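Local coordinates for phage-related conserved hypothetical protein, BB2244 (PDB 2BDV) that is of unknown function but belongs to the SOS response associated peptidase (SRAP) family and so probably crosslinks to abasic sites in DNA, at residues L58-K63 against F147-N152; W84-M89 against A130-W135. One frame throughout, in Å; residues are numbered along the deposited sequence.

Interaction 1 (L58-K63 against F147-N152); sequences LPWGYK and FAIVTN
A single beta bridge joins Trp60, in the loop after strand 54-57, to Phe147 at the start of strand 147-151. Phe147 uses both of its backbone polar atoms on the residues flanking Trp60, the bonding pattern of a parallel bridge. Phe147 N donates to Pro59 O (2.8 Å), and Gly61 N donates to Phe147 O at the same length. Gly61 has a positive phi that suits glycine.

Side chains close over this bridge. Phe147 CG stands between its backbone N and carbonyl carbon (chi1 69°), and the ring turns back over the loop despite a CB that starts out away from it. Trp60 CA lies over one face of that ring, a CH-pi contact 3.8 Å from the ring centroid. The five-membered ring of Trp60 runs almost parallel to the phenyl (11°) but is slid so far that the two barely overlap; the nearest atoms, Trp60 CD1 and Phe147 CE2, are 3.5 Å apart. Trp60 CD1 also meets Phe147 O, which lies at the indole edge. At the phenyl's own edge, Leu58 O approaches Phe147 CE1 to 3.4 Å, and Leu58 CB packs beside Phe147 CD1. Pro59 O comes obliquely to Phe147 CD1 (3.0 Å). Farther along the strand, Ile149 crosses the indole at about a right angle, its CG1 3.8 Å from Trp60 NE1. That indole N-H is spent on Ile72 O, which helps fix the ring's rotation.

The contact is buried near the centre of the chain. Ser133 of strand 126-133 and Ile95 and Val97 of strand 94-99 touch Phe147, while Thr44 of strand 43-46 reaches both Leu58 and Phe147, so the bridge ties the two-stranded sheet's outgoing loop to the mixed sheet.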
loop_
_atom_site.group_PDB
_atom_site.type_symbol
_atom_site.label_atom_id
_atom_site.label_comp_id
_atom_site.label_asym_id
_atom_site.label_seq_id
_atom_site.Cartn_x
_atom_site.Cartn_y
_atom_site.Cartn_z
ATOM N N LEU A 58 -1.967 7.077 -8.753
ATOM C CA LEU A 58 -2.591 5.932 -9.397
ATOM C C LEU A 58 -3.808 5.524 -8.571
ATOM O O LEU A 58 -3.877 5.804 -7.371
ATOM C CB LEU A 58 -1.573 4.785 -9.495
ATOM C CG LEU A 58 -0.631 4.746 -10.713
ATOM C CD1 LEU A 58 -0.018 6.110 -10.973
ATOM C CD2 LEU A 58 0.447 3.703 -10.474
ATOM N N PRO A 59 -4.795 4.886 -9.210
ATOM C CA PRO A 59 -6.021 4.434 -8.547
ATOM C C PRO A 59 -5.783 3.251 -7.617
ATOM O O PRO A 59 -5.224 2.229 -8.031
ATOM C CB PRO A 59 -6.925 4.032 -9.712
ATOM C CG PRO A 59 -6.437 4.859 -10.833
ATOM C CD PRO A 59 -4.943 4.803 -10.670
ATOM N N TRP A 60 -6.215 3.400 -6.366
ATOM C CA TRP A 60 -6.085 2.350 -5.362
ATOM C C TRP A 60 -7.344 1.487 -5.424
ATOM O O TRP A 60 -8.447 1.974 -5.177
ATOM C CB TRP A 60 -5.945 2.972 -3.963
ATOM C CG TRP A 60 -5.708 1.976 -2.868
ATOM C CD1 TRP A 60 -5.314 0.677 -3.018
ATOM C CD2 TRP A 60 -5.794 2.205 -1.456
ATOM N NE1 TRP A 60 -5.147 0.087 -1.795
ATOM C CE2 TRP A 60 -5.433 1.003 -0.817
ATOM C CE3 TRP A 60 -6.139 3.314 -0.667
ATOM C CZ2 TRP A 60 -5.407 0.870 0.580
ATOM C CZ3 TRP A 60 -6.116 3.190 0.713
ATOM C CH2 TRP A 60 -5.750 1.973 1.328
ATOM N N GLY A 61 -7.180 0.215 -5.769
ATOM C CA GLY A 61 -8.318 -0.686 -5.866
ATOM C C GLY A 61 -8.349 -1.379 -7.217
ATOM O O GLY A 61 -8.723 -0.771 -8.224
ATOM N N TYR A 62 -7.953 -2.650 -7.247
ATOM C CA TYR A 62 -7.915 -3.422 -8.493
ATOM C C TYR A 62 -9.147 -4.291 -8.729
ATOM O O TYR A 62 -9.512 -5.125 -7.897
ATOM C CB TYR A 62 -6.654 -4.304 -8.549
ATOM C CG TYR A 62 -6.546 -5.165 -9.797
ATOM C CD1 TYR A 62 -6.573 -4.592 -11.069
ATOM C CD2 TYR A 62 -6.428 -6.554 -9.709
ATOM C CE1 TYR A 62 -6.491 -5.377 -12.217
ATOM C CE2 TYR A 62 -6.343 -7.349 -10.856
ATOM C CZ TYR A 62 -6.377 -6.755 -12.106
ATOM O OH TYR A 62 -6.321 -7.528 -13.254
ATOM N N LYS A 63 -9.766 -4.084 -9.889
ATOM C CA LYS A 63 -10.958 -4.813 -10.302
ATOM C C LYS A 63 -10.695 -5.642 -11.559
ATOM O O LYS A 63 -10.727 -5.120 -12.673
ATOM C CB LYS A 63 -12.093 -3.832 -10.588
ATOM C CG LYS A 63 -13.378 -4.500 -11.045
ATOM C CD LYS A 63 -14.458 -3.474 -11.368
ATOM C CE LYS A 63 -14.070 -2.595 -12.548
ATOM N NZ LYS A 63 -15.054 -1.494 -12.737
ATOM N N PHE A 147 -4.485 -0.491 -8.240
ATOM C CA PHE A 147 -3.446 -1.285 -7.587
ATOM C C PHE A 147 -3.875 -1.813 -6.225
ATOM O O PHE A 147 -4.914 -1.422 -5.701
ATOM C CB PHE A 147 -2.152 -0.469 -7.429
ATOM C CG PHE A 147 -2.250 0.669 -6.442
ATOM C CD1 PHE A 147 -2.479 1.968 -6.880
ATOM C CD2 PHE A 147 -2.089 0.444 -5.073
ATOM C CE1 PHE A 147 -2.541 3.033 -5.978
ATOM C CE2 PHE A 147 -2.150 1.506 -4.154
ATOM C CZ PHE A 147 -2.377 2.804 -4.609
ATOM N N ALA A 148 -3.081 -2.722 -5.668
ATOM C CA ALA A 148 -3.352 -3.263 -4.342
ATOM C C ALA A 148 -2.052 -3.152 -3.521
ATOM O O ALA A 148 -0.954 -3.249 -4.076
ATOM C CB ALA A 148 -3.796 -4.718 -4.444
ATOM N N ILE A 149 -2.169 -2.922 -2.215
ATOM C CA ILE A 149 -0.987 -2.841 -1.357
ATOM C C ILE A 149 -0.611 -4.270 -0.966
ATOM O O ILE A 149 -1.477 -5.038 -0.564
ATOM C CB ILE A 149 -1.260 -2.046 -0.041
ATOM C CG1 ILE A 149 -1.739 -0.630 -0.361
ATOM C CG2 ILE A 149 0.013 -1.947 0.796
ATOM C CD1 ILE A 149 -0.872 0.061 -1.382
ATOM N N VAL A 150 0.662 -4.641 -1.103
ATOM C CA VAL A 150 1.084 -5.995 -0.717
ATOM C C VAL A 150 1.005 -6.076 0.806
ATOM O O VAL A 150 1.613 -5.266 1.501
ATOM C CB VAL A 150 2.528 -6.303 -1.129
ATOM C CG1 VAL A 150 2.915 -7.700 -0.641
ATOM C CG2 VAL A 150 2.676 -6.203 -2.635
ATOM N N THR A 151 0.250 -7.052 1.304
ATOM C CA THR A 151 0.047 -7.259 2.734
ATOM C C THR A 151 0.560 -8.623 3.230
ATOM O O THR A 151 0.608 -9.599 2.479
ATOM C CB THR A 151 -1.449 -7.160 3.085
ATOM O OG1 THR A 151 -2.192 -8.026 2.218
ATOM C CG2 THR A 151 -1.950 -5.725 2.905
ATOM N N ASN A 152 0.911 -8.680 4.511
ATOM C CA ASN A 152 1.412 -9.897 5.128
ATOM C C ASN A 152 0.312 -10.489 5.987
ATOM O O ASN A 152 0.342 -10.390 7.218
ATOM C CB ASN A 152 2.622 -9.573 5.996
ATOM C CG ASN A 152 3.372 -10.810 6.439
ATOM O OD1 ASN A 152 4.398 -10.710 7.109
ATOM N ND2 ASN A 152 2.865 -11.985 6.066
#

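Interaction 2 (W84-M89 against A130-W135); sequences WPWKLM and AGLSAW
Met89, modelled as selenomethionine, reaches from the end of the short 3-10 turn 86-88 to the end of strand 126-133 and the residue after it. Met89 CB faces the strand and lies 4.2 Å from Leu132 CB. Met89 CG, anti to the carbonyl carbon of its own residue (chi1 -66°), passes 3.6 Å from Ser133 O. Met89 SE lies against the Ser133 carbonyl and comes 4.0 Å from Ala134 CB. Here the chain bends (chi3 -101°), and Met89 CE turns back toward its own segment, coming 3.5 Å from Trp86 CE3.

Leu132 answers with its two methyl branches. Leu132 CD1 presses on Trp86 CB at 3.7 Å and lies close to the ring atom CE3, approaching the indole obliquely, whereas Leu132 CD2 lies 3.8 Å from Met89 O. These contacts between the segments are apolar or van der Waals in kind. Ser133 directs its CB away from residues 84-89, and its OG accepts from Trp135 N in an ST turn that closes the strand's end.

Ile79 and Trp177 also touch Leu132: helices 76-80 and 171-178 and the 3-10 turn pack on the Leu132 face of the mixed sheet, as in alpha-beta folds.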
loop_
_atom_site.group_PDB
_atom_site.type_symbol
_atom_site.label_atom_id
_atom_site.label_comp_id
_atom_site.label_asym_id
_atom_site.label_seq_id
_atom_site.Cartn_x
_atom_site.Cartn_y
_atom_site.Cartn_z
ATOM N N TRP A 84 -3.023 -16.199 -9.080
ATOM C CA TRP A 84 -3.878 -15.188 -9.687
ATOM C C TRP A 84 -4.312 -14.184 -8.616
ATOM O O TRP A 84 -4.585 -14.561 -7.477
ATOM C CB TRP A 84 -5.131 -15.862 -10.292
ATOM C CG TRP A 84 -5.999 -14.959 -11.153
ATOM C CD1 TRP A 84 -5.772 -14.589 -12.451
ATOM C CD2 TRP A 84 -7.219 -14.303 -10.761
ATOM N NE1 TRP A 84 -6.773 -13.745 -12.888
ATOM C CE2 TRP A 84 -7.672 -13.555 -11.871
ATOM C CE3 TRP A 84 -7.971 -14.276 -9.580
ATOM C CZ2 TRP A 84 -8.839 -12.789 -11.835
ATOM C CZ3 TRP A 84 -9.139 -13.509 -9.541
ATOM C CH2 TRP A 84 -9.559 -12.776 -10.665
ATOM N N PRO A 85 -4.378 -12.893 -8.974
ATOM C CA PRO A 85 -4.049 -12.394 -10.310
ATOM C C PRO A 85 -2.702 -11.690 -10.301
ATOM O O PRO A 85 -2.222 -11.213 -11.327
ATOM C CB PRO A 85 -5.186 -11.430 -10.585
ATOM C CG PRO A 85 -5.328 -10.772 -9.255
ATOM C CD PRO A 85 -5.262 -11.941 -8.279
ATOM N N TRP A 86 -2.100 -11.623 -9.123
ATOM C CA TRP A 86 -0.820 -10.952 -8.956
ATOM C C TRP A 86 0.304 -11.513 -9.829
ATOM O O TRP A 86 1.262 -10.806 -10.120
ATOM C CB TRP A 86 -0.435 -10.994 -7.477
ATOM C CG TRP A 86 -1.602 -10.635 -6.602
ATOM C CD1 TRP A 86 -2.121 -11.377 -5.583
ATOM C CD2 TRP A 86 -2.437 -9.473 -6.716
ATOM N NE1 TRP A 86 -3.223 -10.759 -5.058
ATOM C CE2 TRP A 86 -3.444 -9.588 -5.731
ATOM C CE3 TRP A 86 -2.432 -8.351 -7.554
ATOM C CZ2 TRP A 86 -4.442 -8.619 -5.557
ATOM C CZ3 TRP A 86 -3.428 -7.386 -7.382
ATOM C CH2 TRP A 86 -4.418 -7.531 -6.389
ATOM N N LYS A 87 0.193 -12.769 -10.257
ATOM C CA LYS A 87 1.236 -13.360 -11.091
ATOM C C LYS A 87 1.379 -12.594 -12.399
ATOM O O LYS A 87 2.366 -12.738 -13.111
ATOM C CB LYS A 87 0.920 -14.829 -11.396
ATOM C CG LYS A 87 -0.372 -15.047 -12.180
ATOM C CD LYS A 87 -0.690 -16.537 -12.353
ATOM C CE LYS A 87 -2.144 -16.748 -12.762
ATOM N NZ LYS A 87 -2.478 -18.179 -13.033
ATOM N N LEU A 88 0.384 -11.772 -12.702
ATOM C CA LEU A 88 0.373 -10.987 -13.928
ATOM C C LEU A 88 0.995 -9.600 -13.763
ATOM O O LEU A 88 1.218 -8.887 -14.743
ATOM C CB LEU A 88 -1.070 -10.838 -14.401
ATOM C CG LEU A 88 -1.865 -12.150 -14.532
ATOM C CD1 LEU A 88 -3.346 -11.834 -14.713
ATOM C CD2 LEU A 88 -1.340 -12.970 -15.702
HETATM N N MSE A 89 1.274 -9.217 -12.525
HETATM C CA MSE A 89 1.837 -7.903 -12.257
HETATM C C MSE A 89 3.163 -7.940 -11.512
HETATM O O MSE A 89 3.890 -6.953 -11.498
HETATM C CB MSE A 89 0.834 -7.085 -11.450
HETATM C CG MSE A 89 -0.435 -6.752 -12.203
HETATM SE SE MSE A 89 -1.867 -6.223 -11.001
HETATM C CE MSE A 89 -2.832 -7.897 -10.983
ATOM N N ALA A 130 5.057 -1.789 -0.517
ATOM C CA ALA A 130 5.215 -2.490 -1.781
ATOM C C ALA A 130 3.811 -2.629 -2.367
ATOM O O ALA A 130 2.848 -2.884 -1.639
ATOM C CB ALA A 130 5.821 -3.861 -1.542
ATOM N N GLY A 131 3.692 -2.458 -3.679
ATOM C CA GLY A 131 2.391 -2.569 -4.313
ATOM C C GLY A 131 2.440 -3.123 -5.721
ATOM O O GLY A 131 3.498 -3.186 -6.340
ATOM N N LEU A 132 1.280 -3.525 -6.224
ATOM C CA LEU A 132 1.163 -4.079 -7.566
ATOM C C LEU A 132 0.031 -3.353 -8.290
ATOM O O LEU A 132 -1.096 -3.268 -7.793
ATOM C CB LEU A 132 0.868 -5.583 -7.492
ATOM C CG LEU A 132 1.944 -6.492 -6.887
ATOM C CD1 LEU A 132 1.412 -7.917 -6.768
ATOM C CD2 LEU A 132 3.192 -6.457 -7.762
ATOM N N SER A 133 0.337 -2.842 -9.472
ATOM C CA SER A 133 -0.644 -2.102 -10.244
ATOM C C SER A 133 -0.817 -2.676 -11.643
ATOM O O SER A 133 0.115 -3.238 -12.222
ATOM C CB SER A 133 -0.215 -0.629 -10.323
ATOM O OG SER A 133 -0.952 0.087 -11.296
ATOM N N ALA A 134 -2.025 -2.545 -12.172
ATOM C CA ALA A 134 -2.322 -3.025 -13.504
ATOM C C ALA A 134 -2.334 -1.837 -14.458
ATOM O O ALA A 134 -2.719 -1.963 -15.618
ATOM C CB ALA A 134 -3.668 -3.727 -13.522
ATOM N N TRP A 135 -1.936 -0.666 -13.984
ATOM C CA TRP A 135 -1.926 0.463 -14.895
ATOM C C TRP A 135 -0.648 0.405 -15.728
ATOM O O TRP A 135 0.382 -0.092 -15.270
ATOM C CB TRP A 135 -1.993 1.787 -14.139
ATOM C CG TRP A 135 -1.936 2.961 -15.056
ATOM C CD1 TRP A 135 -2.979 3.545 -15.713
ATOM C CD2 TRP A 135 -0.764 3.690 -15.438
ATOM N NE1 TRP A 135 -2.528 4.599 -16.479
ATOM C CE2 TRP A 135 -1.170 4.708 -16.324
ATOM C CE3 TRP A 135 0.593 3.579 -15.114
ATOM C CZ2 TRP A 135 -0.270 5.610 -16.893
ATOM C CZ3 TRP A 135 1.490 4.472 -15.675
ATOM C CH2 TRP A 135 1.056 5.478 -16.555
#

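Overall arrangement
Strands 126-133 and 147-151 are consecutive in the chain and antiparallel neighbours in the mixed sheet, so the two contacts share a seam; their centres are about 8 Å apart. Probable hydrogen bonds stitch it, Val150 N to Ala130 O at 2.9 Å and Ala148 N to Leu132 O at 3.0 Å. The sheet separates their side chains: Phe147 and Ile149 serve interaction 1 from one face, while Leu132 serves interaction 2 from the other. Ala148 joins that second face, its CB 3.5 Å from Trp86 CH2. Tyr62 links the loops at the sheet's end by touching both Met89 and Ala134.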